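Local coordinates for GDP-mannose-dependent alpha-(1-6)-phosphatidylinositol monomannoside mannosyltransferase (Corynebacterium glutamicum, PDB 3OKP), which is a mannosyltransferase of the GT-B fold, built of two Rossmann-like domains, at residues Leu8-Asp13 / Ser66-Thr71; Ile37-Ser42 / Tyr58-Trp63. One frame throughout, in Å; residues are numbered along the deposited sequence.

Interaction 1 (Leu8-Asp13 / Ser66-Thr71)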
ATOM      1  N   LEU A   8     -11.788   5.522 -19.068  1.00 11.07           N
ATOM      2  CA  LEU A   8     -12.890   5.493 -18.116  1.00 10.80           C
ATOM      3  C   LEU A   8     -12.529   4.558 -16.967  1.00 10.43           C
ATOM      4  O   LEU A   8     -12.265   3.372 -17.182  1.00 10.59           O
ATOM      5  CB  LEU A   8     -14.196   5.045 -18.786  1.00 10.98           C
ATOM      6  CG  LEU A   8     -15.449   4.911 -17.907  1.00 10.99           C
ATOM      7  CD1 LEU A   8     -15.915   6.267 -17.381  1.00 11.04           C
ATOM      8  CD2 LEU A   8     -16.565   4.218 -18.672  1.00 11.24           C
ATOM      9  N   VAL A   9     -12.502   5.107 -15.756  1.00 10.05           N
ATOM     10  CA  VAL A   9     -12.245   4.326 -14.548  1.00  9.85           C
ATOM     11  C   VAL A   9     -13.580   3.895 -13.943  1.00  9.79           C
ATOM     12  O   VAL A   9     -14.402   4.739 -13.570  1.00 10.09           O
ATOM     13  CB  VAL A   9     -11.411   5.126 -13.508  1.00  9.67           C
ATOM     14  CG1 VAL A   9     -11.102   4.268 -12.283  1.00  9.70           C
ATOM     15  CG2 VAL A   9     -10.119   5.651 -14.133  1.00  9.83           C
ATOM     16  N   VAL A  10     -13.790   2.583 -13.865  1.00  9.62           N
ATOM     17  CA  VAL A  10     -15.040   2.007 -13.367  1.00  9.58           C
ATOM     18  C   VAL A  10     -14.778   1.401 -11.993  1.00  9.56           C
ATOM     19  O   VAL A  10     -13.969   0.481 -11.861  1.00  9.24           O
ATOM     20  CB  VAL A  10     -15.594   0.927 -14.337  1.00  9.70           C
ATOM     21  CG1 VAL A  10     -16.866   0.283 -13.777  1.00  9.75           C
ATOM     22  CG2 VAL A  10     -15.856   1.526 -15.714  1.00  9.37           C
ATOM     23  N   THR A  11     -15.460   1.916 -10.973  1.00  9.76           N
ATOM     24  CA  THR A  11     -15.107   1.573  -9.595  1.00  9.94           C
ATOM     25  C   THR A  11     -16.225   1.768  -8.567  1.00 10.37           C
ATOM     26  O   THR A  11     -16.992   2.730  -8.632  1.00 10.34           O
ATOM     27  CB  THR A  11     -13.819   2.338  -9.140  1.00  9.86           C
ATOM     28  OG1 THR A  11     -13.444   1.931  -7.821  1.00 10.09           O
ATOM     29  CG2 THR A  11     -14.016   3.860  -9.183  1.00  9.79           C
ATOM     30  N   ASN A  12     -16.293   0.832  -7.623  1.00 10.69           N
ATOM     31  CA  ASN A  12     -17.107   0.981  -6.425  1.00 11.23           C
ATOM     32  C   ASN A  12     -16.300   1.643  -5.302  1.00 11.67           C
ATOM     33  O   ASN A  12     -16.845   1.986  -4.254  1.00 12.06           O
ATOM     34  CB  ASN A  12     -17.625  -0.387  -5.969  1.00 11.34           C
ATOM     35  CG  ASN A  12     -18.646  -0.288  -4.847  1.00 11.35           C
ATOM     36  OD1 ASN A  12     -19.624   0.451  -4.945  1.00 10.42           O
ATOM     37  ND2 ASN A  12     -18.419  -1.035  -3.773  1.00 10.80           N
ATOM     38  N   ASP A  13     -15.001   1.818  -5.536  1.00 11.82           N
ATOM     39  CA  ASP A  13     -14.077   2.305  -4.513  1.00 12.67           C
ATOM     40  C   ASP A  13     -13.491   3.662  -4.901  1.00 12.66           C
ATOM     41  O   ASP A  13     -12.460   3.733  -5.564  1.00 13.02           O
ATOM     42  CB  ASP A  13     -12.935   1.302  -4.305  1.00 12.63           C
ATOM     43  CG  ASP A  13     -13.426  -0.114  -4.060  1.00 13.68           C
ATOM     44  OD1 ASP A  13     -14.177  -0.335  -3.083  1.00 14.25           O
ATOM     45  OD2 ASP A  13     -13.045  -1.011  -4.844  1.00 14.85           O
ATOM     46  N   SER A  66     -25.533   2.868  -3.876  1.00 17.52           N
ATOM     47  CA  SER A  66     -24.577   2.746  -2.776  1.00 17.17           C
ATOM     48  C   SER A  66     -23.444   1.760  -3.084  1.00 16.22           C
ATOM     49  O   SER A  66     -22.317   1.922  -2.601  1.00 15.75           O
ATOM     50  CB  SER A  66     -25.313   2.330  -1.499  1.00 18.08           C
ATOM     51  OG  SER A  66     -24.440   2.325  -0.386  1.00 19.22           O
ATOM     52  N   VAL A  67     -23.759   0.741  -3.881  1.00 15.45           N
ATOM     53  CA  VAL A  67     -22.787  -0.254  -4.331  1.00 14.59           C
ATOM     54  C   VAL A  67     -22.907  -0.406  -5.845  1.00 13.81           C
ATOM     55  O   VAL A  67     -24.008  -0.607  -6.371  1.00 14.23           O
ATOM     56  CB  VAL A  67     -23.012  -1.644  -3.659  1.00 15.14           C
ATOM     57  CG1 VAL A  67     -21.871  -2.600  -3.990  1.00 14.67           C
ATOM     58  CG2 VAL A  67     -23.167  -1.512  -2.144  1.00 15.99           C
ATOM     59  N   MET A  68     -21.784  -0.290  -6.548  1.00 12.61           N
ATOM     60  CA  MET A  68     -21.769  -0.583  -7.974  1.00 11.69           C
ATOM     61  C   MET A  68     -21.482  -2.064  -8.183  1.00 11.51           C
ATOM     62  O   MET A  68     -20.431  -2.571  -7.779  1.00 11.05           O
ATOM     63  CB  MET A  68     -20.749   0.270  -8.728  1.00 11.20           C
ATOM     64  CG  MET A  68     -20.861   0.110 -10.240  1.00 10.72           C
ATOM     65  SD  MET A  68     -19.574   0.928 -11.189  1.00 10.50           S
ATOM     66  CE  MET A  68     -20.031   2.648 -10.965  1.00  9.18           C
ATOM     67  N   LEU A  69     -22.435  -2.744  -8.814  1.00 11.40           N
ATOM     68  CA  LEU A  69     -22.369  -4.184  -9.020  1.00 11.35           C
ATOM     69  C   LEU A  69     -22.424  -4.513 -10.512  1.00 11.21           C
ATOM     70  O   LEU A  69     -22.967  -3.725 -11.294  1.00 11.22           O
ATOM     71  CB  LEU A  69     -23.521  -4.868  -8.270  1.00 11.86           C
ATOM     72  CG  LEU A  69     -23.475  -4.760  -6.739  1.00 11.97           C
ATOM     73  CD1 LEU A  69     -24.854  -4.957  -6.122  1.00 12.48           C
ATOM     74  CD2 LEU A  69     -22.456  -5.731  -6.146  1.00 11.74           C
ATOM     75  N   PRO A  70     -21.843  -5.660 -10.920  1.00 11.07           N
ATOM     76  CA  PRO A  70     -21.969  -6.050 -12.325  1.00 11.05           C
ATOM     77  C   PRO A  70     -23.389  -6.531 -12.645  1.00 11.43           C
ATOM     78  O   PRO A  70     -23.745  -7.681 -12.375  1.00 11.83           O
ATOM     79  CB  PRO A  70     -20.934  -7.176 -12.478  1.00 10.98           C
ATOM     80  CG  PRO A  70     -20.753  -7.728 -11.121  1.00 11.02           C
ATOM     81  CD  PRO A  70     -21.042  -6.625 -10.141  1.00 11.12           C
ATOM     82  N   THR A  71     -24.193  -5.621 -13.191  1.00 11.33           N
ATOM     83  CA  THR A  71     -25.590  -5.885 -13.537  1.00 11.58           C
ATOM     84  C   THR A  71     -25.860  -5.292 -14.923  1.00 11.44           C
ATOM     85  O   THR A  71     -25.123  -4.406 -15.357  1.00 10.97           O
ATOM     86  CB  THR A  71     -26.566  -5.236 -12.519  1.00 11.92           C
ATOM     87  OG1 THR A  71     -26.517  -3.809 -12.645  1.00 12.02           O
ATOM     88  CG2 THR A  71     -26.220  -5.626 -11.078  1.00 11.82           C
TER
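Asn12 and Met68 make the one hydrogen bond across this contact: the backbone N of Met68 gives its hydrogen to OD1 of Asn12 over 2.8 Å, nearly straight. The donor does not lie on a lone pair; it sits well above the plane of the amide, 57° out of it. The same oxygen lies 3.3 Å from Val67 CA, and ND2 of Asn12 lies 3.8 Å from Val67 CG1. With CG of Asn12 turned anti to its own backbone N (chi1 -172°), the amide extends across to the 66-71 loop although its CB starts off to one side.

Met68 answers from the loop. Its chain runs straight out through CB and CG and carries SD to within 3.8 Å of CG1 of Val10, the two side chains crossing at about a right angle. The bend at chi3 (-71°) then swings CE to 3.8 Å from the carbonyl O of Thr11. Phe40 and Ser42 of strand 37-42, Leu98, and Thr74 of helix 72-84 also touch the Met68 side chain, and this helix reaches Val10 through Met78.

Ser42 OG is hydrogen-bonded to the same OD1 of Asn12 from the other side of the amide plane, giving that oxygen two partners. On the strand side the chain turns just past Thr11: OG1 of Thr11 accepts from N of Asp13 at 2.8 Å, an ST turn at the C-terminal end of the first strand of this Rossmann-like sheet. Farther along the loop, Thr71 takes the N-cap position of helix 72-84. Gripped by a backbone N-H and a serine hydroxyl, OD1 fixes which way round the Asn12 amide lies, and so ties the loop leading to helix 72-84 to the C-terminal end of strand 7-11.

Interaction 2 (Ile37-Ser42 / Tyr58-Trp63)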
ATOM      1  N   ILE A  37      -9.043  11.536 -18.468  1.00 13.37           N
ATOM      2  CA  ILE A  37      -9.614  10.677 -17.433  1.00 12.82           C
ATOM      3  C   ILE A  37     -11.078  11.013 -17.165  1.00 12.58           C
ATOM      4  O   ILE A  37     -11.433  12.185 -16.996  1.00 12.81           O
ATOM      5  CB  ILE A  37      -8.829  10.794 -16.090  1.00 12.94           C
ATOM      6  CG1 ILE A  37      -7.383  10.293 -16.237  1.00 13.33           C
ATOM      7  CG2 ILE A  37      -9.575  10.073 -14.952  1.00 12.72           C
ATOM      8  CD1 ILE A  37      -7.219   8.764 -16.281  1.00 14.26           C
ATOM      9  N   VAL A  38     -11.916   9.976 -17.138  1.00 11.69           N
ATOM     10  CA  VAL A  38     -13.292  10.078 -16.652  1.00 11.23           C
ATOM     11  C   VAL A  38     -13.516   8.952 -15.638  1.00 10.46           C
ATOM     12  O   VAL A  38     -13.063   7.828 -15.850  1.00 10.10           O
ATOM     13  CB  VAL A  38     -14.342   9.970 -17.798  1.00 11.47           C
ATOM     14  CG1 VAL A  38     -15.752  10.227 -17.266  1.00 11.49           C
ATOM     15  CG2 VAL A  38     -14.027  10.946 -18.935  1.00 12.12           C
ATOM     16  N   VAL A  39     -14.193   9.261 -14.536  1.00 10.18           N
ATOM     17  CA  VAL A  39     -14.504   8.255 -13.515  1.00  9.81           C
ATOM     18  C   VAL A  39     -16.001   7.955 -13.486  1.00  9.86           C
ATOM     19  O   VAL A  39     -16.828   8.867 -13.556  1.00 10.06           O
ATOM     20  CB  VAL A  39     -14.014   8.680 -12.101  1.00  9.91           C
ATOM     21  CG1 VAL A  39     -14.368   7.622 -11.049  1.00  9.51           C
ATOM     22  CG2 VAL A  39     -12.507   8.932 -12.105  1.00  9.74           C
ATOM     23  N   PHE A  40     -16.324   6.666 -13.406  1.00  9.59           N
ATOM     24  CA  PHE A  40     -17.685   6.177 -13.192  1.00  9.77           C
ATOM     25  C   PHE A  40     -17.694   5.444 -11.846  1.00  9.94           C
ATOM     26  O   PHE A  40     -17.159   4.338 -11.722  1.00  9.42           O
ATOM     27  CB  PHE A  40     -18.102   5.260 -14.356  1.00  9.72           C
ATOM     28  CG  PHE A  40     -19.509   4.716 -14.258  1.00  9.99           C
ATOM     29  CD1 PHE A  40     -20.586   5.549 -13.951  1.00 10.30           C
ATOM     30  CD2 PHE A  40     -19.759   3.365 -14.513  1.00  9.94           C
ATOM     31  CE1 PHE A  40     -21.885   5.043 -13.873  1.00 10.41           C
ATOM     32  CE2 PHE A  40     -21.052   2.848 -14.441  1.00  9.55           C
ATOM     33  CZ  PHE A  40     -22.118   3.687 -14.118  1.00 10.06           C
ATOM     34  N   ALA A  41     -18.282   6.084 -10.836  1.00 10.38           N
ATOM     35  CA  ALA A  41     -18.201   5.593  -9.458  1.00 10.75           C
ATOM     36  C   ALA A  41     -19.552   5.547  -8.745  1.00 11.41           C
ATOM     37  O   ALA A  41     -20.439   6.351  -9.023  1.00 11.56           O
ATOM     38  CB  ALA A  41     -17.207   6.436  -8.658  1.00 10.52           C
ATOM     39  N   SER A  42     -19.693   4.598  -7.821  1.00 11.87           N
ATOM     40  CA  SER A  42     -20.868   4.521  -6.949  1.00 13.01           C
ATOM     41  C   SER A  42     -20.962   5.739  -6.019  1.00 13.81           C
ATOM     42  O   SER A  42     -20.010   6.517  -5.899  1.00 13.61           O
ATOM     43  CB  SER A  42     -20.833   3.230  -6.128  1.00 13.01           C
ATOM     44  OG  SER A  42     -19.649   3.151  -5.358  1.00 13.18           O
ATOM     45  N   TYR A  58     -10.839  16.695 -12.998  1.00 11.79           N
ATOM     46  CA  TYR A  58     -11.343  15.703 -13.951  1.00 11.82           C
ATOM     47  C   TYR A  58     -12.790  15.311 -13.626  1.00 11.94           C
ATOM     48  O   TYR A  58     -13.250  15.490 -12.496  1.00 11.91           O
ATOM     49  CB  TYR A  58     -10.431  14.468 -13.998  1.00 11.50           C
ATOM     50  CG  TYR A  58     -10.255  13.759 -12.669  1.00 11.22           C
ATOM     51  CD1 TYR A  58      -9.199  14.087 -11.818  1.00 11.61           C
ATOM     52  CD2 TYR A  58     -11.135  12.753 -12.272  1.00 11.23           C
ATOM     53  CE1 TYR A  58      -9.031  13.441 -10.598  1.00 11.18           C
ATOM     54  CE2 TYR A  58     -10.977  12.099 -11.055  1.00 11.04           C
ATOM     55  CZ  TYR A  58      -9.926  12.448 -10.224  1.00 11.07           C
ATOM     56  OH  TYR A  58      -9.763  11.797  -9.024  1.00 11.13           O
ATOM     57  N   GLU A  59     -13.492  14.778 -14.622  1.00 12.15           N
ATOM     58  CA  GLU A  59     -14.917  14.460 -14.505  1.00 12.69           C
ATOM     59  C   GLU A  59     -15.184  13.165 -13.736  1.00 12.17           C
ATOM     60  O   GLU A  59     -14.544  12.137 -13.981  1.00 11.79           O
ATOM     61  CB  GLU A  59     -15.559  14.384 -15.897  1.00 12.87           C
ATOM     62  CG  GLU A  59     -17.056  14.050 -15.892  1.00 13.80           C
ATOM     63  CD  GLU A  59     -17.645  13.909 -17.284  1.00 14.51           C
ATOM     64  OE1 GLU A  59     -16.886  13.612 -18.236  1.00 16.20           O
ATOM     65  OE2 GLU A  59     -18.875  14.086 -17.424  1.00 16.62           O
ATOM     66  N   VAL A  60     -16.137  13.234 -12.808  1.00 12.24           N
ATOM     67  CA  VAL A  60     -16.651  12.055 -12.110  1.00 12.12           C
ATOM     68  C   VAL A  60     -18.147  11.928 -12.404  1.00 12.45           C
ATOM     69  O   VAL A  60     -18.924  12.843 -12.122  1.00 12.73           O
ATOM     70  CB  VAL A  60     -16.415  12.126 -10.574  1.00 12.15           C
ATOM     71  CG1 VAL A  60     -16.975  10.885  -9.872  1.00 11.87           C
ATOM     72  CG2 VAL A  60     -14.930  12.285 -10.261  1.00 11.64           C
ATOM     73  N   ILE A  61     -18.528  10.803 -13.000  1.00 12.23           N
ATOM     74  CA  ILE A  61     -19.933  10.482 -13.241  1.00 12.83           C
ATOM     75  C   ILE A  61     -20.400   9.538 -12.137  1.00 12.80           C
ATOM     76  O   ILE A  61     -19.926   8.402 -12.033  1.00 12.52           O
ATOM     77  CB  ILE A  61     -20.155   9.848 -14.641  1.00 12.76           C
ATOM     78  CG1 ILE A  61     -19.667  10.803 -15.739  1.00 13.36           C
ATOM     79  CG2 ILE A  61     -21.630   9.475 -14.844  1.00 13.00           C
ATOM     80  CD1 ILE A  61     -19.490  10.158 -17.107  1.00 13.35           C
ATOM     81  N   ARG A  62     -21.319  10.022 -11.307  1.00 13.22           N
ATOM     82  CA  ARG A  62     -21.770   9.270 -10.143  1.00 13.31           C
ATOM     83  C   ARG A  62     -22.955   8.353 -10.448  1.00 13.92           C
ATOM     84  O   ARG A  62     -23.994   8.794 -10.950  1.00 14.04           O
ATOM     85  CB  ARG A  62     -22.098  10.213  -8.981  1.00 13.72           C
ATOM     86  CG  ARG A  62     -20.885  10.911  -8.357  1.00 12.79           C
ATOM     87  CD  ARG A  62     -20.074   9.975  -7.467  1.00 11.74           C
ATOM     88  NE  ARG A  62     -18.951  10.665  -6.834  1.00 11.25           N
ATOM     89  CZ  ARG A  62     -18.148  10.124  -5.921  1.00 11.07           C
ATOM     90  NH1 ARG A  62     -18.333   8.871  -5.517  1.00 10.46           N
ATOM     91  NH2 ARG A  62     -17.155  10.839  -5.408  1.00  9.85           N
ATOM     92  N   TRP A  63     -22.767   7.071 -10.148  1.00 14.05           N
ATOM     93  CA  TRP A  63     -23.818   6.065 -10.222  1.00 14.75           C
ATOM     94  C   TRP A  63     -24.644   6.171  -8.932  1.00 15.42           C
ATOM     95  O   TRP A  63     -24.097   6.022  -7.836  1.00 15.34           O
ATOM     96  CB  TRP A  63     -23.173   4.681 -10.391  1.00 14.49           C
ATOM     97  CG  TRP A  63     -24.105   3.505 -10.604  1.00 14.87           C
ATOM     98  CD1 TRP A  63     -24.154   2.364  -9.851  1.00 15.24           C
ATOM     99  CD2 TRP A  63     -25.081   3.336 -11.649  1.00 15.29           C
ATOM    100  NE1 TRP A  63     -25.105   1.505 -10.348  1.00 15.47           N
ATOM    101  CE2 TRP A  63     -25.689   2.074 -11.449  1.00 15.82           C
ATOM    102  CE3 TRP A  63     -25.504   4.128 -12.726  1.00 15.11           C
ATOM    103  CZ2 TRP A  63     -26.703   1.586 -12.287  1.00 15.88           C
ATOM    104  CZ3 TRP A  63     -26.517   3.642 -13.558  1.00 15.74           C
ATOM    105  CH2 TRP A  63     -27.101   2.381 -13.333  1.00 15.88           C
TER
HETATM  106  O   HOH W   1     -12.184  14.779 -17.216  1.00  9.35           O
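Strands 37-42 and 59-63 are the parallel pair of a beta-alpha-beta unit, joined through helix 46-53, at one edge of the N-terminal Rossmann-like sheet. Phe40 and Trp63 lie side by side and point the same way, with CZ of Phe40 3.7 Å from CE3 of Trp63; the planes of the phenyl and the indole five-membered ring meet obliquely at 67°. Ile61 is on the same face: its CD1 reaches 3.7 Å to CG1 of Val38, and its CG2 comes near CD1 of Phe40. Helix 72-84 packs on this side through Ile81 and Ala77.

On the face of Val39 and Ala41, the Tyr58 ring crosses Val39 obliquely, its CE2 3.7 Å from CG2 of Val39. Ile29 of helix 20-29 touches Val39 and Tyr58. Val39 and Ala41 each give an N-H to the neighbouring strand and take one back, as in a parallel sheet: Val39 N to Glu59 O, Ile61 N to Val39 O, Ala41 N to Ile61 O and Trp63 N to Ala41 O. At the N-terminal end of the pair, one water bridges Ile37 O and Glu59 N.

Arg62 folds back at chi2 (-76°), its NE in a salt bridge with Asp53, and its NH1 donates in the guanidinium plane to Ser42 O at 2.9 Å.

Both contacts lie toward one edge of the N-terminal sheet, where strands 7-11, 37-42 and 59-63 stand in a row, and interaction 2 is nested along the chain within the loop closed by interaction 1. Interaction 2 is regular strand pairing, larger and held by repeated backbone bonds; its 37-42 residues are buried, while those of 58-63 are partly exposed at the sheet's outermost strand. Interaction 1 is smaller and joins a strand end to a loop through a single side-chain amide and a methionine, with Val10, Thr11 and Met68 buried but Ser66 and Val67 exposed. Val9 O bonds to Phe40 N within the sheet, and Phe40 and Ser42 take part in both neighbourhoods.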